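Local coordinates for protein soluble epoxide hydrolase (PDB 4INZ) that is an enzyme of the alpha/beta hydrolase fold family, built round a central, mostly parallel beta-sheet with helices packed on it, at residues G38-F43 with L103-C108; L92-R97 with Y125-Y130; G120-Y125 with F237-E242; E129-L134 with L244-Q249. The protein carries 1 engineered substitution. All coordinates share one frame; numbering follows the deposited sequence.

Contact 1: G38-F43 with L103-C108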
loop_
_atom_site.group_PDB
_atom_site.type_symbol
_atom_site.label_atom_id
_atom_site.label_comp_id
_atom_site.label_asym_id
_atom_site.label_seq_id
_atom_site.Cartn_x
_atom_site.Cartn_y
_atom_site.Cartn_z
ATOM N N GLY A 38 15.425 11.002 13.179
ATOM C CA GLY A 38 16.260 9.818 13.102
ATOM C C GLY A 38 16.224 9.180 11.728
ATOM O O GLY A 38 16.022 9.868 10.723
ATOM N N GLU A 39 16.429 7.865 11.686
ATOM C CA GLU A 39 16.330 7.104 10.446
ATOM C C GLU A 39 14.920 7.219 9.881
ATOM O O GLU A 39 13.948 7.349 10.634
ATOM C CB GLU A 39 16.688 5.633 10.686
ATOM C CG GLU A 39 18.124 5.417 11.155
ATOM C CD GLU A 39 19.144 5.917 10.142
ATOM O OE1 GLU A 39 20.086 6.637 10.542
ATOM O OE2 GLU A 39 19.006 5.587 8.943
ATOM N N LEU A 40 14.810 7.170 8.558
ATOM C CA LEU A 40 13.519 7.323 7.895
ATOM C C LEU A 40 12.708 6.032 7.916
ATOM O O LEU A 40 13.190 4.973 7.506
ATOM C CB LEU A 40 13.721 7.770 6.447
ATOM C CG LEU A 40 12.481 7.949 5.573
ATOM C CD1 LEU A 40 11.581 9.051 6.135
ATOM C CD2 LEU A 40 12.909 8.263 4.137
ATOM N N MET A 41 11.475 6.139 8.405
ATOM C CA MET A 41 10.481 5.090 8.255
ATOM C C MET A 41 9.385 5.661 7.357
ATOM O O MET A 41 8.621 6.542 7.766
ATOM C CB MET A 41 9.919 4.661 9.613
ATOM C CG MET A 41 8.965 3.470 9.534
ATOM S SD MET A 41 8.390 2.948 11.160
ATOM C CE MET A 41 9.872 2.134 11.786
ATOM N N LEU A 42 9.343 5.179 6.121
ATOM C CA LEU A 42 8.442 5.710 5.104
ATOM C C LEU A 42 7.276 4.752 4.883
ATOM O O LEU A 42 7.489 3.576 4.589
ATOM C CB LEU A 42 9.213 5.907 3.800
ATOM C CG LEU A 42 8.441 6.400 2.579
ATOM C CD1 LEU A 42 7.855 7.784 2.843
ATOM C CD2 LEU A 42 9.362 6.433 1.355
ATOM N N PHE A 43 6.055 5.263 5.039
ATOM C CA PHE A 43 4.833 4.453 4.959
ATOM C C PHE A 43 4.090 4.740 3.659
ATOM O O PHE A 43 3.855 5.910 3.319
ATOM C CB PHE A 43 3.870 4.801 6.106
ATOM C CG PHE A 43 4.416 4.555 7.484
ATOM C CD1 PHE A 43 5.220 5.506 8.108
ATOM C CD2 PHE A 43 4.073 3.402 8.182
ATOM C CE1 PHE A 43 5.706 5.293 9.387
ATOM C CE2 PHE A 43 4.554 3.174 9.470
ATOM C CZ PHE A 43 5.367 4.124 10.077
ATOM N N LEU A 103 13.910 13.793 0.979
ATOM C CA LEU A 103 13.831 13.959 2.426
ATOM C C LEU A 103 15.211 13.979 3.071
ATOM O O LEU A 103 15.343 14.270 4.261
ATOM C CB LEU A 103 12.988 12.842 3.037
ATOM C CG LEU A 103 11.500 12.891 2.701
ATOM C CD1 LEU A 103 10.811 11.626 3.175
ATOM C CD2 LEU A 103 10.855 14.130 3.320
ATOM N N GLY A 104 16.234 13.659 2.285
ATOM C CA GLY A 104 17.608 13.747 2.748
ATOM C C GLY A 104 18.241 12.415 3.105
ATOM O O GLY A 104 19.283 12.377 3.758
ATOM N N TYR A 105 17.623 11.321 2.666
ATOM C CA TYR A 105 18.089 9.979 3.017
ATOM C C TYR A 105 18.621 9.190 1.819
ATOM O O TYR A 105 18.294 9.492 0.668
ATOM C CB TYR A 105 16.961 9.194 3.691
ATOM C CG TYR A 105 16.478 9.835 4.965
ATOM C CD1 TYR A 105 15.447 10.761 4.949
ATOM C CD2 TYR A 105 17.063 9.523 6.184
ATOM C CE1 TYR A 105 15.001 11.352 6.114
ATOM C CE2 TYR A 105 16.625 10.110 7.353
ATOM C CZ TYR A 105 15.594 11.022 7.313
ATOM O OH TYR A 105 15.154 11.607 8.479
ATOM N N SER A 106 19.445 8.182 2.102
ATOM C CA SER A 106 19.918 7.251 1.079
ATOM C C SER A 106 19.262 5.878 1.247
ATOM O O SER A 106 19.395 5.004 0.390
ATOM C CB SER A 106 21.445 7.124 1.119
ATOM O OG SER A 106 21.894 6.648 2.377
ATOM N N SER A 107 18.555 5.690 2.357
ATOM C CA SER A 107 17.781 4.473 2.562
ATOM C C SER A 107 16.762 4.679 3.669
ATOM O O SER A 107 16.782 5.700 4.359
ATOM C CB SER A 107 18.688 3.283 2.892
ATOM O OG SER A 107 19.354 3.474 4.130
ATOM N N CYS A 108 15.877 3.702 3.840
ATOM C CA CYS A 108 14.815 3.809 4.822
ATOM C C CYS A 108 14.314 2.438 5.254
ATOM O O CYS A 108 14.663 1.416 4.665
ATOM C CB CYS A 108 13.642 4.601 4.239
ATOM S SG CYS A 108 12.720 3.752 2.910
HETATM O O HOH W 1 15.608 13.349 10.996
HETATM O O HOH W 2 17.185 6.107 7.123
#
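Leu40 packs on one face of the Tyr105 ring. Its CB sits 3.5 Å from the centroid of the Tyr105 ring, almost on the ring normal, which makes a CH-pi contact with the centre of one face. CG of Leu40 is anti to the backbone N (chi1 178°), and with this torsion both methyls meet residues of the loop 103-108. CD2 of Leu40 is wedged between two neighbours, at 3.7 Å from both CD1 of Tyr105 and CB of Cys108. CD1 of Leu40 meets CD1 of Leu103 at 4.0 Å. The strand 40-44 lies in the sheet between strands 66-70 and 108-112. The loop 103-108 closes the beta-alpha-beta crossover that leaves strand 66-70, runs through helix 89-102 and enters strand 108-112, skipping the strand of Leu40. That helix ends in a Schellman motif at Gly104, just ahead of Tyr105. At the tip of the ring, OH of Tyr105 donates to O of Gly38 over 3.0 Å, nearly in line with the carbonyl (172°). The hydroxyl is held further by a hydrogen bond with ND1 of His66, and a water links it to N of Gly38. A second water takes the N-H of Leu40 at 3.0 Å and lies close to O of Ser107. Deeper in, SG of Cys108 rests 4.2 Å from CB of Leu42.

Contact 2: L92-R97 with Y125-Y130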
loop_
_atom_site.group_PDB
_atom_site.type_symbol
_atom_site.label_atom_id
_atom_site.label_comp_id
_atom_site.label_asym_id
_atom_site.label_seq_id
_atom_site.Cartn_x
_atom_site.Cartn_y
_atom_site.Cartn_z
ATOM N N LEU A 92 5.466 5.463 -10.484
ATOM C CA LEU A 92 5.235 5.323 -9.052
ATOM C C LEU A 92 6.512 4.943 -8.307
ATOM O O LEU A 92 6.774 5.443 -7.216
ATOM C CB LEU A 92 4.154 4.269 -8.807
ATOM C CG LEU A 92 2.803 4.600 -9.451
ATOM C CD1 LEU A 92 1.904 3.380 -9.490
ATOM C CD2 LEU A 92 2.120 5.754 -8.722
ATOM N N VAL A 93 7.301 4.053 -8.901
ATOM C CA VAL A 93 8.563 3.631 -8.301
ATOM C C VAL A 93 9.557 4.789 -8.219
ATOM O O VAL A 93 10.277 4.931 -7.230
ATOM C CB VAL A 93 9.190 2.433 -9.067
ATOM C CG1 VAL A 93 10.659 2.239 -8.679
ATOM C CG2 VAL A 93 8.396 1.155 -8.813
ATOM N N GLU A 94 9.586 5.625 -9.255
ATOM C CA GLU A 94 10.466 6.791 -9.257
ATOM C C GLU A 94 10.020 7.819 -8.217
ATOM O O GLU A 94 10.852 8.489 -7.600
ATOM C CB GLU A 94 10.549 7.421 -10.651
ATOM C CG GLU A 94 11.363 8.709 -10.703
ATOM C CD GLU A 94 12.872 8.487 -10.599
ATOM O OE1 GLU A 94 13.314 7.328 -10.454
ATOM O OE2 GLU A 94 13.620 9.486 -10.671
ATOM N N ASP A 95 8.709 7.943 -8.015
ATOM C CA ASP A 95 8.204 8.802 -6.949
ATOM C C ASP A 95 8.887 8.421 -5.649
ATOM O O ASP A 95 9.395 9.277 -4.926
ATOM C CB ASP A 95 6.688 8.652 -6.764
ATOM C CG ASP A 95 5.886 9.427 -7.791
ATOM O OD1 ASP A 95 6.489 10.174 -8.593
ATOM O OD2 ASP A 95 4.642 9.292 -7.782
ATOM N N ILE A 96 8.889 7.123 -5.352
ATOM C CA ILE A 96 9.398 6.647 -4.077
ATOM C C ILE A 96 10.893 6.899 -3.971
ATOM O O ILE A 96 11.385 7.316 -2.926
ATOM C CB ILE A 96 9.085 5.152 -3.855
ATOM C CG1 ILE A 96 7.578 4.904 -3.979
ATOM C CG2 ILE A 96 9.594 4.695 -2.488
ATOM C CD1 ILE A 96 6.715 5.801 -3.089
ATOM N N ARG A 97 11.614 6.665 -5.062
ATOM C CA ARG A 97 13.051 6.905 -5.062
ATOM C C ARG A 97 13.368 8.362 -4.736
ATOM O O ARG A 97 14.241 8.645 -3.914
ATOM C CB ARG A 97 13.665 6.529 -6.409
ATOM C CG ARG A 97 15.162 6.332 -6.356
ATOM C CD ARG A 97 15.760 6.260 -7.758
ATOM N NE ARG A 97 15.574 7.507 -8.496
ATOM C CZ ARG A 97 16.341 8.582 -8.345
ATOM N NH1 ARG A 97 17.350 8.566 -7.482
ATOM N NH2 ARG A 97 16.100 9.676 -9.053
ATOM N N TYR A 125 12.757 -4.555 -4.730
ATOM C CA TYR A 125 13.430 -5.462 -5.654
ATOM C C TYR A 125 14.377 -4.710 -6.589
ATOM O O TYR A 125 15.482 -5.171 -6.875
ATOM C CB TYR A 125 12.407 -6.256 -6.474
ATOM C CG TYR A 125 12.028 -7.598 -5.882
ATOM C CD1 TYR A 125 12.728 -8.756 -6.224
ATOM C CD2 TYR A 125 10.966 -7.714 -4.990
ATOM C CE1 TYR A 125 12.383 -9.988 -5.689
ATOM C CE2 TYR A 125 10.615 -8.940 -4.450
ATOM C CZ TYR A 125 11.326 -10.074 -4.803
ATOM O OH TYR A 125 10.976 -11.295 -4.266
ATOM N N ARG A 126 13.939 -3.549 -7.066
ATOM C CA ARG A 126 14.722 -2.788 -8.032
ATOM C C ARG A 126 15.792 -1.934 -7.357
ATOM O O ARG A 126 16.873 -1.728 -7.911
ATOM C CB ARG A 126 13.814 -1.911 -8.893
ATOM C CG ARG A 126 12.817 -2.681 -9.740
ATOM C CD ARG A 126 12.022 -1.747 -10.642
ATOM N NE ARG A 126 11.070 -2.471 -11.482
ATOM C CZ ARG A 126 10.156 -1.889 -12.255
ATOM N NH1 ARG A 126 10.064 -0.562 -12.296
ATOM N NH2 ARG A 126 9.330 -2.632 -12.983
ATOM N N TYR A 127 15.488 -1.439 -6.163
ATOM C CA TYR A 127 16.406 -0.563 -5.443
ATOM C C TYR A 127 16.635 -1.053 -4.018
ATOM O O TYR A 127 16.401 -0.310 -3.063
ATOM C CB TYR A 127 15.858 0.867 -5.389
ATOM C CG TYR A 127 15.743 1.568 -6.726
ATOM C CD1 TYR A 127 16.801 2.314 -7.233
ATOM C CD2 TYR A 127 14.570 1.511 -7.467
ATOM C CE1 TYR A 127 16.700 2.969 -8.449
ATOM C CE2 TYR A 127 14.457 2.167 -8.685
ATOM C CZ TYR A 127 15.525 2.892 -9.170
ATOM O OH TYR A 127 15.421 3.546 -10.379
ATOM N N PRO A 128 17.107 -2.299 -3.868
ATOM C CA PRO A 128 17.268 -2.861 -2.524
ATOM C C PRO A 128 18.202 -2.034 -1.644
ATOM O O PRO A 128 18.105 -2.111 -0.423
ATOM C CB PRO A 128 17.862 -4.247 -2.790
ATOM C CG PRO A 128 18.459 -4.155 -4.162
ATOM C CD PRO A 128 17.562 -3.231 -4.912
ATOM N N GLU A 129 19.085 -1.249 -2.255
ATOM C CA GLU A 129 20.023 -0.439 -1.486
ATOM C C GLU A 129 19.331 0.753 -0.814
ATOM O O GLU A 129 19.893 1.386 0.079
ATOM C CB GLU A 129 21.200 0.020 -2.365
ATOM C CG GLU A 129 20.868 1.092 -3.395
ATOM C CD GLU A 129 20.290 0.536 -4.690
ATOM O OE1 GLU A 129 20.070 -0.692 -4.780
ATOM O OE2 GLU A 129 20.061 1.340 -5.622
ATOM N N TYR A 130 18.107 1.050 -1.240
ATOM C CA TYR A 130 17.343 2.145 -0.656
ATOM C C TYR A 130 16.489 1.647 0.507
ATOM O O TYR A 130 15.877 2.442 1.218
ATOM C CB TYR A 130 16.421 2.770 -1.699
ATOM C CG TYR A 130 17.059 3.790 -2.623
ATOM C CD1 TYR A 130 16.828 5.153 -2.453
ATOM C CD2 TYR A 130 17.867 3.391 -3.677
ATOM C CE1 TYR A 130 17.395 6.093 -3.308
ATOM C CE2 TYR A 130 18.435 4.317 -4.534
ATOM C CZ TYR A 130 18.200 5.667 -4.343
ATOM O OH TYR A 130 18.771 6.584 -5.204
#
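Arg97 packs its aliphatic part against the rings of Tyr127 and Tyr130. CG lies anti to the backbone N (chi1 -162°), which brings CG and CD onto the two rings. CG lies over a face of the Tyr130 ring, 4.1 Å from the centroid of that ring and 29° off its normal, a CH-pi contact. The same atom stands above the outer part of the Tyr127 ring. CD packs closer on that second ring, 3.5 Å from CE1 of Tyr127. The bend at chi3 then turns the guanidinium back to its own helix. NE donates to OE1 of Glu94 at 3.0 Å, and NH2 to OE2 of Glu94 at 3.0 Å. This side-on, two-nitrogen salt bridge fixes the rotation of the guanidinium. NH1 of Arg97 lies 3.3 Å from OH of Tyr130, which is near the guanidinium plane. That plane stands almost upright on the Tyr130 ring (88°). OH of Tyr130 is hydrogen-bonded to Glu101, and OE2 of Glu94 also to Gln98. One turn earlier, CG1 of Val93 meets the edge of the Tyr127 ring, 3.8 Å from CE2. The Arg126 guanidinium lies near CG2 of Val93; NH1 makes a salt bridge with Asp90 and NH2 a hydrogen bond with O of Pro238. Here helix 89-102 meets the end of helix 115-126 and the turn after it, at the surface of an alpha/beta hydrolase fold.

Contact 3: G120-Y125 with F237-E242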
loop_
_atom_site.group_PDB
_atom_site.type_symbol
_atom_site.label_atom_id
_atom_site.label_comp_id
_atom_site.label_asym_id
_atom_site.label_seq_id
_atom_site.Cartn_x
_atom_site.Cartn_y
_atom_site.Cartn_z
ATOM N N GLY A 120 5.825 -0.860 -3.320
ATOM C CA GLY A 120 6.944 -1.017 -2.409
ATOM C C GLY A 120 7.758 -2.283 -2.608
ATOM O O GLY A 120 8.985 -2.234 -2.529
ATOM N N TRP A 121 7.092 -3.414 -2.845
ATOM C CA TRP A 121 7.808 -4.650 -3.155
ATOM C C TRP A 121 8.643 -4.421 -4.406
ATOM O O TRP A 121 9.832 -4.757 -4.454
ATOM C CB TRP A 121 6.839 -5.810 -3.417
ATOM C CG TRP A 121 6.297 -6.545 -2.188
ATOM C CD1 TRP A 121 5.010 -6.527 -1.729
ATOM C CD2 TRP A 121 7.017 -7.437 -1.321
ATOM N NE1 TRP A 121 4.888 -7.329 -0.615
ATOM C CE2 TRP A 121 6.107 -7.900 -0.345
ATOM C CE3 TRP A 121 8.344 -7.878 -1.264
ATOM C CZ2 TRP A 121 6.478 -8.786 0.667
ATOM C CZ3 TRP A 121 8.714 -8.757 -0.256
ATOM C CH2 TRP A 121 7.783 -9.205 0.693
ATOM N N THR A 122 8.009 -3.846 -5.425
ATOM C CA THR A 122 8.687 -3.587 -6.691
ATOM C C THR A 122 9.897 -2.672 -6.480
ATOM O O THR A 122 10.980 -2.920 -7.016
ATOM C CB THR A 122 7.722 -2.980 -7.726
ATOM O OG1 THR A 122 6.624 -3.878 -7.933
ATOM C CG2 THR A 122 8.429 -2.741 -9.052
ATOM N N PHE A 123 9.711 -1.627 -5.680
ATOM C CA PHE A 123 10.795 -0.706 -5.370
ATOM C C PHE A 123 11.942 -1.405 -4.636
ATOM O O PHE A 123 13.114 -1.169 -4.938
ATOM C CB PHE A 123 10.287 0.472 -4.531
ATOM C CG PHE A 123 11.370 1.430 -4.134
ATOM C CD1 PHE A 123 11.814 2.399 -5.027
ATOM C CD2 PHE A 123 11.974 1.339 -2.890
ATOM C CE1 PHE A 123 12.827 3.275 -4.673
ATOM C CE2 PHE A 123 12.981 2.215 -2.527
ATOM C CZ PHE A 123 13.413 3.183 -3.424
ATOM N N ALA A 124 11.607 -2.248 -3.661
ATOM C CA ALA A 124 12.629 -2.965 -2.896
ATOM C C ALA A 124 13.434 -3.908 -3.788
ATOM O O ALA A 124 14.648 -4.050 -3.622
ATOM C CB ALA A 124 11.995 -3.737 -1.734
ATOM N N TYR A 125 12.757 -4.555 -4.730
ATOM C CA TYR A 125 13.430 -5.462 -5.654
ATOM C C TYR A 125 14.377 -4.710 -6.589
ATOM O O TYR A 125 15.482 -5.171 -6.875
ATOM C CB TYR A 125 12.407 -6.256 -6.474
ATOM C CG TYR A 125 12.028 -7.598 -5.882
ATOM C CD1 TYR A 125 12.728 -8.756 -6.224
ATOM C CD2 TYR A 125 10.966 -7.714 -4.990
ATOM C CE1 TYR A 125 12.383 -9.988 -5.689
ATOM C CE2 TYR A 125 10.615 -8.940 -4.450
ATOM C CZ TYR A 125 11.326 -10.074 -4.803
ATOM O OH TYR A 125 10.976 -11.295 -4.266
ATOM N N PHE A 237 4.674 -6.840 -11.708
ATOM C CA PHE A 237 5.362 -5.816 -12.483
ATOM C C PHE A 237 6.744 -6.353 -12.855
ATOM O O PHE A 237 7.306 -7.172 -12.128
ATOM C CB PHE A 237 5.479 -4.526 -11.669
ATOM C CG PHE A 237 4.160 -4.022 -11.147
ATOM C CD1 PHE A 237 3.204 -3.522 -12.015
ATOM C CD2 PHE A 237 3.874 -4.052 -9.788
ATOM C CE1 PHE A 237 1.983 -3.063 -11.539
ATOM C CE2 PHE A 237 2.655 -3.587 -9.303
ATOM C CZ PHE A 237 1.711 -3.093 -10.177
ATOM N N PRO A 238 7.292 -5.914 -13.999
ATOM C CA PRO A 238 8.547 -6.496 -14.494
ATOM C C PRO A 238 9.694 -6.407 -13.494
ATOM O O PRO A 238 9.950 -5.340 -12.934
ATOM C CB PRO A 238 8.855 -5.651 -15.736
ATOM C CG PRO A 238 7.521 -5.203 -16.210
ATOM C CD PRO A 238 6.735 -4.932 -14.941
ATOM N N LEU A 239 10.372 -7.532 -13.280
ATOM C CA LEU A 239 11.515 -7.588 -12.381
ATOM C C LEU A 239 12.633 -8.437 -12.969
ATOM O O LEU A 239 12.388 -9.454 -13.617
ATOM C CB LEU A 239 11.108 -8.159 -11.020
ATOM C CG LEU A 239 10.253 -7.246 -10.140
ATOM C CD1 LEU A 239 9.873 -7.933 -8.833
ATOM C CD2 LEU A 239 10.991 -5.948 -9.859
ATOM N N GLU A 240 13.862 -8.004 -12.721
ATOM C CA GLU A 240 15.063 -8.721 -13.123
ATOM C C GLU A 240 15.339 -9.890 -12.177
ATOM O O GLU A 240 15.684 -10.987 -12.610
ATOM C CB GLU A 240 16.253 -7.757 -13.099
ATOM C CG GLU A 240 16.516 -7.118 -11.710
ATOM C CD GLU A 240 15.287 -6.441 -11.090
ATOM O OE1 GLU A 240 14.818 -6.900 -10.016
ATOM O OE2 GLU A 240 14.793 -5.443 -11.668
ATOM N N GLU A 241 15.181 -9.647 -10.879
ATOM C CA GLU A 241 15.520 -10.635 -9.860
ATOM C C GLU A 241 14.295 -11.295 -9.244
ATOM O O GLU A 241 13.253 -10.658 -9.087
ATOM C CB GLU A 241 16.357 -9.985 -8.758
ATOM C CG GLU A 241 17.848 -10.153 -8.951
ATOM C CD GLU A 241 18.258 -11.610 -8.934
ATOM O OE1 GLU A 241 18.199 -12.232 -7.850
ATOM O OE2 GLU A 241 18.625 -12.136 -10.006
ATOM N N GLU A 242 14.434 -12.570 -8.885
ATOM C CA GLU A 242 13.364 -13.306 -8.219
ATOM C C GLU A 242 13.526 -13.286 -6.705
ATOM O O GLU A 242 12.554 -13.448 -5.968
ATOM C CB GLU A 242 13.321 -14.759 -8.700
ATOM C CG GLU A 242 12.796 -14.942 -10.118
ATOM C CD GLU A 242 12.403 -16.381 -10.416
ATOM O OE1 GLU A 242 12.882 -17.297 -9.707
ATOM O OE2 GLU A 242 11.606 -16.598 -11.355
#
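Phe237 opens the contact against Thr122, whose OG1 lies 3.3 Å from CD2 of the phenylalanine. The two side chains cross at about a right angle. OG1 of Thr122 is hydrogen-bonded to O of Gly118, one turn back in the helix. Leu239 then carries most of the apolar packing. Its CD1 lies over a face of Tyr125, 4.0 Å from the centroid of the Tyr125 ring and offset toward the rim, a CH-pi contact. Its CD2 reaches the root of the same side chain, 3.7 Å from CB of Tyr125, and also approaches CG2 of Thr122. The segment 237-242 belongs to the return leg from the helical insertion that follows strand 131-137. Epoxide hydrolases of the alpha/beta hydrolase fold carry their cap there, and helix 115-126 belongs to the layer packed on the sheet. Leu239 also touches Pro142 and Tyr143 of helix 142-151. At Glu240 the side chain curls back, with CG between the backbone N and the carbonyl carbon (chi1 59°), and OE1 accepts the N-H of Glu241 at 2.9 Å. O of Glu241 comes within 3.5 Å of CD1 of Tyr125 and is hydrogen-bonded to Tyr143. O of Glu242 lies 3.2 Å from OH of Tyr125, near the ring plane. The same hydroxyl is hydrogen-bonded to NE2 of His141.

Contact 4: E129-L134 with L244-Q249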
loop_
_atom_site.group_PDB
_atom_site.type_symbol
_atom_site.label_atom_id
_atom_site.label_comp_id
_atom_site.label_asym_id
_atom_site.label_seq_id
_atom_site.Cartn_x
_atom_site.Cartn_y
_atom_site.Cartn_z
ATOM N N GLU A 129 19.085 -1.249 -2.255
ATOM C CA GLU A 129 20.023 -0.439 -1.486
ATOM C C GLU A 129 19.331 0.753 -0.814
ATOM O O GLU A 129 19.893 1.386 0.079
ATOM C CB GLU A 129 21.200 0.020 -2.365
ATOM C CG GLU A 129 20.868 1.092 -3.395
ATOM C CD GLU A 129 20.290 0.536 -4.690
ATOM O OE1 GLU A 129 20.070 -0.692 -4.780
ATOM O OE2 GLU A 129 20.061 1.340 -5.622
ATOM N N TYR A 130 18.107 1.050 -1.240
ATOM C CA TYR A 130 17.343 2.145 -0.656
ATOM C C TYR A 130 16.489 1.647 0.507
ATOM O O TYR A 130 15.877 2.442 1.218
ATOM C CB TYR A 130 16.421 2.770 -1.699
ATOM C CG TYR A 130 17.059 3.790 -2.623
ATOM C CD1 TYR A 130 16.828 5.153 -2.453
ATOM C CD2 TYR A 130 17.867 3.391 -3.677
ATOM C CE1 TYR A 130 17.395 6.093 -3.308
ATOM C CE2 TYR A 130 18.435 4.317 -4.534
ATOM C CZ TYR A 130 18.200 5.667 -4.343
ATOM O OH TYR A 130 18.771 6.584 -5.204
ATOM N N VAL A 131 16.443 0.331 0.693
ATOM C CA VAL A 131 15.561 -0.265 1.695
ATOM C C VAL A 131 16.320 -1.082 2.746
ATOM O O VAL A 131 16.741 -2.207 2.483
ATOM C CB VAL A 131 14.486 -1.148 1.031
ATOM C CG1 VAL A 131 13.477 -1.630 2.067
ATOM C CG2 VAL A 131 13.782 -0.381 -0.076
ATOM N N GLN A 132 16.486 -0.515 3.937
ATOM C CA GLN A 132 17.158 -1.216 5.028
ATOM C C GLN A 132 16.367 -2.449 5.447
ATOM O O GLN A 132 16.915 -3.547 5.598
ATOM C CB GLN A 132 17.314 -0.294 6.233
ATOM C CG GLN A 132 18.057 0.992 5.941
ATOM C CD GLN A 132 17.976 1.962 7.094
ATOM O OE1 GLN A 132 18.583 3.031 7.066
ATOM N NE2 GLN A 132 17.218 1.595 8.123
ATOM N N LYS A 133 15.073 -2.247 5.656
ATOM C CA LYS A 133 14.168 -3.323 6.024
ATOM C C LYS A 133 12.810 -3.008 5.429
ATOM O O LYS A 133 12.454 -1.836 5.262
ATOM C CB LYS A 133 14.031 -3.434 7.545
ATOM C CG LYS A 133 15.307 -3.783 8.299
ATOM C CD LYS A 133 14.977 -4.073 9.757
ATOM C CE LYS A 133 16.177 -4.601 10.512
ATOM N NZ LYS A 133 17.168 -3.537 10.729
ATOM N N LEU A 134 12.051 -4.054 5.124
ATOM C CA LEU A 134 10.721 -3.909 4.549
ATOM C C LEU A 134 9.678 -4.520 5.473
ATOM O O LEU A 134 9.831 -5.662 5.918
ATOM C CB LEU A 134 10.657 -4.591 3.181
ATOM C CG LEU A 134 9.292 -4.605 2.497
ATOM C CD1 LEU A 134 8.899 -3.192 2.082
ATOM C CD2 LEU A 134 9.306 -5.551 1.283
ATOM N N LEU A 244 14.760 -11.449 -3.097
ATOM C CA LEU A 244 15.029 -10.214 -2.370
ATOM C C LEU A 244 15.721 -10.569 -1.056
ATOM O O LEU A 244 15.159 -11.297 -0.236
ATOM C CB LEU A 244 13.719 -9.470 -2.087
ATOM C CG LEU A 244 13.815 -8.214 -1.218
ATOM C CD1 LEU A 244 14.635 -7.135 -1.925
ATOM C CD2 LEU A 244 12.427 -7.697 -0.857
ATOM N N ASN A 245 16.932 -10.059 -0.847
ATOM C CA ASN A 245 17.748 -10.519 0.277
ATOM C C ASN A 245 17.726 -9.690 1.567
ATOM O O ASN A 245 18.363 -10.066 2.556
ATOM C CB ASN A 245 19.188 -10.764 -0.177
ATOM C CG ASN A 245 19.310 -11.997 -1.041
ATOM O OD1 ASN A 245 19.818 -11.938 -2.161
ATOM N ND2 ASN A 245 18.826 -13.124 -0.529
ATOM N N ILE A 246 16.993 -8.582 1.569
ATOM C CA ILE A 246 16.930 -7.732 2.754
ATOM C C ILE A 246 15.986 -8.356 3.778
ATOM O O ILE A 246 15.192 -9.225 3.435
ATOM C CB ILE A 246 16.439 -6.321 2.396
ATOM C CG1 ILE A 246 14.986 -6.380 1.921
ATOM C CG2 ILE A 246 17.347 -5.702 1.327
ATOM C CD1 ILE A 246 14.385 -5.029 1.598
ATOM N N PRO A 247 16.079 -7.928 5.045
ATOM C CA PRO A 247 15.160 -8.454 6.058
ATOM C C PRO A 247 13.747 -7.935 5.821
ATOM O O PRO A 247 13.559 -6.733 5.609
ATOM C CB PRO A 247 15.714 -7.882 7.371
ATOM C CG PRO A 247 17.130 -7.483 7.058
ATOM C CD PRO A 247 17.086 -7.031 5.631
ATOM N N VAL A 248 12.771 -8.835 5.866
ATOM C CA VAL A 248 11.381 -8.488 5.603
ATOM C C VAL A 248 10.464 -9.046 6.686
ATOM O O VAL A 248 10.650 -10.174 7.155
ATOM C CB VAL A 248 10.906 -9.028 4.238
ATOM C CG1 VAL A 248 9.438 -8.684 4.009
ATOM C CG2 VAL A 248 11.761 -8.459 3.114
ATOM N N GLN A 249 9.482 -8.239 7.079
ATOM C CA GLN A 249 8.433 -8.670 7.992
ATOM C C GLN A 249 7.088 -8.517 7.302
ATOM O O GLN A 249 6.777 -7.437 6.797
ATOM C CB GLN A 249 8.421 -7.806 9.254
ATOM C CG GLN A 249 7.218 -8.095 10.162
ATOM C CD GLN A 249 7.404 -9.354 10.991
ATOM O OE1 GLN A 249 8.437 -9.535 11.640
ATOM N NE2 GLN A 249 6.407 -10.230 10.973
#
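Ile246 holds CG1 between its backbone N and carbonyl carbon (chi1 66°) and then runs on extended (chi2 178°). This carries CD1 to CG1 of Val131 at 3.5 Å, the side chains meeting near a right angle. The same methyl lies 4.1 Å from CB of Leu134. Leu134 and Val248 run alongside each other from one face of the sheet, with CB of Leu134 4.0 Å from CG2 of Val248. They form a parallel bridge between strands 131-137 and 248-253, neighbours in the alpha/beta hydrolase sheet though 109 residues separate the two segments. N of Leu134 donates to O of Pro247 (3.1 Å), and N of Gln249 to O of Leu134 (2.8 Å). That last oxygen also receives a CA-H...O contact from Val248, at 3.2 Å from its CA. Trp121 of helix 115-126 packs on Leu134 and Val248. Phe301 of helix 291-303 touches Lys133, Pro247 and Gln249. The strand bends sharply at Gln132, whose O packs 3.5 Å from CD of Pro247.

How the contacts relate
Contacts 1 and 4 both reach the central sheet, contact 1 through a strand and the loop that leads into the next strand. Cys108 in contact 1 pairs through its backbone with Tyr130 and Gln132 in contact 4. Contact 4 is the one held by strand-to-strand backbone bonds; contact 1 relies on a tyrosine, leucines and two waters. Contacts 2 and 3 both use helix 115-126; Tyr125 lies in both but packs only in contact 3. Contact 2 is a surface contact, rich in charge and aromatic rings. The others are partly buried, and contact 3 mixes apolar packing with loop carbonyls. Phe123 of contact 3's helix packs on Tyr130 and Val131, tying the helix layer to the sheet.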